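Local coordinates for protein transcriptional regulator, AsnC family (Agrobacterium tumefaciens str. C58, PDB 3I4P) that probably regulates transcription as an Lrp/AsnC-type factor, binding specific DNA sequences through a winged helix-turn-helix domain and carrying calcium sites in its ligand-binding domain, at residues 2-12 and 37-47. Numbering follows the deposited sequence.
Sequences DRLDRKILRIL and RIQKMEEDGVI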
loop_
_atom_site.group_PDB
_atom_site.type_symbol
_atom_site.label_atom_id
_atom_site.label_comp_id
_atom_site.label_asym_id
_atom_site.label_seq_id
_atom_site.Cartn_x
_atom_site.Cartn_y
_atom_site.Cartn_z
ATOM N N ASP A 2 -6.662 -11.516 44.970
ATOM C CA ASP A 2 -6.458 -12.966 45.087
ATOM C C ASP A 2 -7.468 -13.747 44.232
ATOM O O ASP A 2 -8.254 -13.143 43.478
ATOM C CB ASP A 2 -6.436 -13.415 46.574
ATOM C CG ASP A 2 -7.795 -13.339 47.254
ATOM O OD1 ASP A 2 -8.839 -13.291 46.575
ATOM O OD2 ASP A 2 -7.827 -13.349 48.498
ATOM N N ARG A 3 -7.428 -15.073 44.328
ATOM C CA ARG A 3 -8.193 -15.933 43.432
ATOM C C ARG A 3 -9.684 -15.888 43.687
ATOM O O ARG A 3 -10.481 -16.103 42.777
ATOM C CB ARG A 3 -7.713 -17.374 43.515
ATOM C CG ARG A 3 -6.320 -17.551 42.996
ATOM C CD ARG A 3 -5.918 -19.025 42.932
ATOM N NE ARG A 3 -4.736 -19.244 42.089
ATOM N N LEU A 4 -10.065 -15.630 44.932
ATOM C CA LEU A 4 -11.474 -15.446 45.261
ATOM C C LEU A 4 -12.029 -14.139 44.685
ATOM O O LEU A 4 -13.183 -14.089 44.320
ATOM C CB LEU A 4 -11.701 -15.522 46.775
ATOM C CG LEU A 4 -12.143 -16.914 47.244
ATOM C CD1 LEU A 4 -11.965 -17.053 48.728
ATOM C CD2 LEU A 4 -13.619 -17.089 46.818
ATOM N N ASP A 5 -11.208 -13.095 44.631
ATOM C CA ASP A 5 -11.573 -11.821 43.999
ATOM C C ASP A 5 -11.791 -12.053 42.516
ATOM O O ASP A 5 -12.741 -11.542 41.938
ATOM C CB ASP A 5 -10.478 -10.771 44.204
ATOM C CG ASP A 5 -10.396 -10.282 45.652
ATOM O OD1 ASP A 5 -11.460 -10.045 46.257
ATOM O OD2 ASP A 5 -9.275 -10.118 46.184
ATOM N N ARG A 6 -10.923 -12.852 41.909
ATOM C CA ARG A 6 -11.082 -13.211 40.512
ATOM C C ARG A 6 -12.408 -13.947 40.213
ATOM O O ARG A 6 -13.082 -13.614 39.205
ATOM C CB ARG A 6 -9.896 -14.032 40.033
ATOM C CG ARG A 6 -9.934 -14.322 38.532
ATOM C CD ARG A 6 -8.970 -15.416 38.173
ATOM N NE ARG A 6 -7.694 -14.885 37.763
ATOM C CZ ARG A 6 -6.529 -15.497 37.924
ATOM N NH1 ARG A 6 -6.445 -16.674 38.545
ATOM N NH2 ARG A 6 -5.428 -14.893 37.489
ATOM N N LYS A 7 -12.769 -14.927 41.061
ATOM C CA LYS A 7 -14.046 -15.645 40.917
ATOM C C LYS A 7 -15.223 -14.672 40.993
ATOM O O LYS A 7 -16.153 -14.783 40.219
ATOM C CB LYS A 7 -14.236 -16.697 42.006
ATOM C CG LYS A 7 -13.428 -17.982 41.849
ATOM C CD LYS A 7 -13.335 -18.731 43.183
ATOM C CE LYS A 7 -13.440 -20.253 43.040
ATOM N NZ LYS A 7 -14.794 -20.750 43.497
ATOM N N ILE A 8 -15.160 -13.717 41.922
ATOM C CA ILE A 8 -16.194 -12.673 42.054
ATOM C C ILE A 8 -16.303 -11.817 40.780
ATOM O O ILE A 8 -17.377 -11.673 40.224
ATOM C CB ILE A 8 -15.978 -11.774 43.337
ATOM C CG1 ILE A 8 -16.165 -12.617 44.618
ATOM C CG2 ILE A 8 -16.947 -10.559 43.334
ATOM C CD1 ILE A 8 -15.661 -11.939 45.926
ATOM N N LEU A 9 -15.169 -11.299 40.321
ATOM C CA LEU A 9 -15.094 -10.475 39.106
ATOM C C LEU A 9 -15.535 -11.198 37.842
ATOM O O LEU A 9 -16.141 -10.592 36.938
ATOM C CB LEU A 9 -13.680 -9.915 38.907
ATOM C CG LEU A 9 -13.204 -8.919 39.969
ATOM C CD1 LEU A 9 -11.727 -8.548 39.749
ATOM C CD2 LEU A 9 -14.120 -7.693 40.053
ATOM N N ARG A 10 -15.248 -12.487 37.764
ATOM C CA ARG A 10 -15.628 -13.258 36.579
ATOM C C ARG A 10 -17.152 -13.307 36.395
ATOM O O ARG A 10 -17.664 -13.265 35.257
ATOM C CB ARG A 10 -15.041 -14.646 36.691
ATOM C CG ARG A 10 -15.360 -15.618 35.575
ATOM C CD ARG A 10 -14.319 -16.822 35.695
ATOM N NE ARG A 10 -13.002 -16.423 35.156
ATOM C CZ ARG A 10 -11.804 -16.721 35.661
ATOM N NH1 ARG A 10 -11.680 -17.456 36.783
ATOM N NH2 ARG A 10 -10.701 -16.294 35.029
ATOM N N ILE A 11 -17.868 -13.383 37.518
ATOM C CA ILE A 11 -19.315 -13.370 37.490
ATOM C C ILE A 11 -19.807 -11.920 37.281
ATOM O O ILE A 11 -20.684 -11.690 36.456
ATOM C CB ILE A 11 -19.925 -13.977 38.758
ATOM C CG1 ILE A 11 -19.467 -15.445 38.896
ATOM C CG2 ILE A 11 -21.470 -13.848 38.728
ATOM C CD1 ILE A 11 -19.732 -16.081 40.240
ATOM N N LEU A 12 -19.226 -10.962 38.002
ATOM C CA LEU A 12 -19.690 -9.563 37.936
ATOM C C LEU A 12 -19.612 -9.001 36.502
ATOM O O LEU A 12 -20.526 -8.347 36.057
ATOM C CB LEU A 12 -18.957 -8.666 38.957
ATOM C CG LEU A 12 -19.355 -8.837 40.437
ATOM C CD1 LEU A 12 -18.581 -7.872 41.304
ATOM C CD2 LEU A 12 -20.860 -8.639 40.668
ATOM N N ARG A 37 -15.459 -7.846 49.991
ATOM C CA ARG A 37 -14.495 -7.958 48.899
ATOM C C ARG A 37 -14.885 -7.074 47.718
ATOM O O ARG A 37 -14.026 -6.430 47.083
ATOM C CB ARG A 37 -14.389 -9.408 48.428
ATOM C CG ARG A 37 -13.502 -10.274 49.330
ATOM C CD ARG A 37 -13.643 -11.737 48.988
ATOM N NE ARG A 37 -12.657 -12.570 49.670
ATOM C CZ ARG A 37 -11.389 -12.721 49.302
ATOM N NH1 ARG A 37 -10.896 -12.078 48.252
ATOM N NH2 ARG A 37 -10.595 -13.523 50.008
ATOM N N ILE A 38 -16.190 -7.071 47.434
ATOM C CA ILE A 38 -16.758 -6.296 46.363
ATOM C C ILE A 38 -16.591 -4.800 46.664
ATOM O O ILE A 38 -16.170 -4.064 45.793
ATOM C CB ILE A 38 -18.239 -6.685 46.097
ATOM C CG1 ILE A 38 -18.322 -8.115 45.533
ATOM C CG2 ILE A 38 -18.885 -5.684 45.118
ATOM C CD1 ILE A 38 -19.701 -8.741 45.541
ATOM N N GLN A 39 -16.908 -4.391 47.896
ATOM C CA GLN A 39 -16.735 -3.006 48.354
ATOM C C GLN A 39 -15.297 -2.503 48.181
ATOM O O GLN A 39 -15.073 -1.384 47.707
ATOM C CB GLN A 39 -17.149 -2.872 49.827
ATOM C CG GLN A 39 -16.905 -1.478 50.420
ATOM C CD GLN A 39 -17.597 -1.262 51.749
ATOM O OE1 GLN A 39 -18.542 -0.484 51.845
ATOM N NE2 GLN A 39 -17.130 -1.949 52.781
ATOM N N LYS A 40 -14.333 -3.332 48.582
ATOM C CA LYS A 40 -12.895 -3.011 48.474
ATOM C C LYS A 40 -12.524 -2.764 46.993
ATOM O O LYS A 40 -11.800 -1.826 46.669
ATOM C CB LYS A 40 -12.040 -4.169 49.036
ATOM C CG LYS A 40 -10.824 -3.777 49.937
ATOM C CD LYS A 40 -9.498 -3.532 49.179
ATOM C CE LYS A 40 -8.266 -3.493 50.117
HETATM N N MSE A 41 -13.038 -3.622 46.114
HETATM C CA MSE A 41 -12.739 -3.550 44.689
HETATM C C MSE A 41 -13.372 -2.344 44.017
HETATM O O MSE A 41 -12.777 -1.785 43.088
HETATM C CB MSE A 41 -13.120 -4.858 43.977
HETATM C CG MSE A 41 -12.078 -5.948 44.243
HETATM SE SE MSE A 41 -12.261 -7.548 43.230
HETATM C CE MSE A 41 -13.847 -8.272 44.010
ATOM N N GLU A 42 -14.546 -1.931 44.502
ATOM C CA GLU A 42 -15.185 -0.683 44.071
ATOM C C GLU A 42 -14.385 0.552 44.533
ATOM O O GLU A 42 -14.073 1.437 43.707
ATOM C CB GLU A 42 -16.611 -0.589 44.620
ATOM C CG GLU A 42 -17.551 -1.653 44.102
ATOM C CD GLU A 42 -18.917 -1.638 44.761
ATOM O OE1 GLU A 42 -19.157 -0.901 45.766
ATOM O OE2 GLU A 42 -19.767 -2.403 44.244
ATOM N N GLU A 43 -14.080 0.606 45.842
ATOM C CA GLU A 43 -13.255 1.676 46.442
ATOM C C GLU A 43 -11.902 1.838 45.747
ATOM O O GLU A 43 -11.490 2.951 45.439
ATOM C CB GLU A 43 -13.025 1.411 47.936
ATOM C CG GLU A 43 -14.225 1.753 48.807
ATOM C CD GLU A 43 -14.134 1.179 50.223
ATOM O OE1 GLU A 43 -13.099 0.533 50.563
ATOM O OE2 GLU A 43 -15.111 1.377 51.003
ATOM N N ASP A 44 -11.231 0.715 45.493
ATOM C CA ASP A 44 -9.951 0.694 44.780
ATOM C C ASP A 44 -10.085 0.982 43.275
ATOM O O ASP A 44 -9.085 1.202 42.617
ATOM C CB ASP A 44 -9.247 -0.666 44.944
ATOM C CG ASP A 44 -8.893 -0.981 46.381
ATOM O OD1 ASP A 44 -9.101 -0.111 47.274
ATOM O OD2 ASP A 44 -8.419 -2.124 46.617
ATOM N N GLY A 45 -11.302 0.936 42.743
ATOM C CA GLY A 45 -11.553 1.216 41.336
ATOM C C GLY A 45 -11.292 0.064 40.378
ATOM O O GLY A 45 -11.291 0.277 39.190
ATOM N N VAL A 46 -11.077 -1.151 40.897
ATOM C CA VAL A 46 -10.965 -2.367 40.065
ATOM C C VAL A 46 -12.270 -2.567 39.293
ATOM O O VAL A 46 -12.258 -2.683 38.079
ATOM C CB VAL A 46 -10.633 -3.615 40.909
ATOM C CG1 VAL A 46 -10.611 -4.850 40.034
ATOM C CG2 VAL A 46 -9.296 -3.440 41.646
ATOM N N ILE A 47 -13.383 -2.576 40.017
ATOM C CA ILE A 47 -14.720 -2.356 39.443
ATOM C C ILE A 47 -14.893 -0.847 39.262
ATOM O O ILE A 47 -14.937 -0.115 40.242
ATOM C CB ILE A 47 -15.865 -2.869 40.373
ATOM C CG1 ILE A 47 -15.706 -4.375 40.712
ATOM C CG2 ILE A 47 -17.225 -2.560 39.751
ATOM C CD1 ILE A 47 -16.563 -4.834 41.904
HETATM O O HOH W 1 -11.509 -7.765 47.362
#
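Arg37 reaches from its helix across to the first turn of helix 3-12, where its guanidinium meets the carboxylates of Asp2 and Asp5. It takes Asp2 end-on, one nitrogen to each oxygen: NH2 meets the syn lone pair of Asp2 OD2, which lies in the guanidinium plane, at 3.2 Å, while NH1 meets Asp2 OD1, tilted out of that plane, at 2.9 Å; the Asp2 carboxylate and the guanidinium stand 39° apart. The same NH1 also makes a weak bond to Asp5 OD1, at 2.9 Å, completing a salt-bridge network. Leu4 CB sits over the centre of one guanidinium face. The chain of Arg37 runs extended from CG to NE, its CD lying 3.7 Å from Ile8 CD1.

Both acids are held by the helix start itself, for Asp2 is the N-cap and forms a capping box with Asp5: Asp5 N donates to Asp2 OD1 and Asp2 N to Asp5 OD2. The contact joins the first and third helices of the winged helix-turn-helix domain, the axes of 3-12 and 37-43 crossing at -79°, with helix 20-27 packed against Ile8 and Leu12.

Deeper in, selenomethionine Met41 bends at chi3 (-70°), placing SE against the branched end of Leu9, 3.7 Å from Leu9 CG, and bringing CE between Asp5 OD1 and Ile8 CG2, the latter also meeting Ile38 CG1 at 3.6 Å. Beyond the Schellman motif at Gly45, Val46 CG1 approaches Leu9 CD1 and Ile47 CD1 touches Leu12 CD1 at 3.7 Å; Ile47 also pairs antiparallel with a strand of the second subunit.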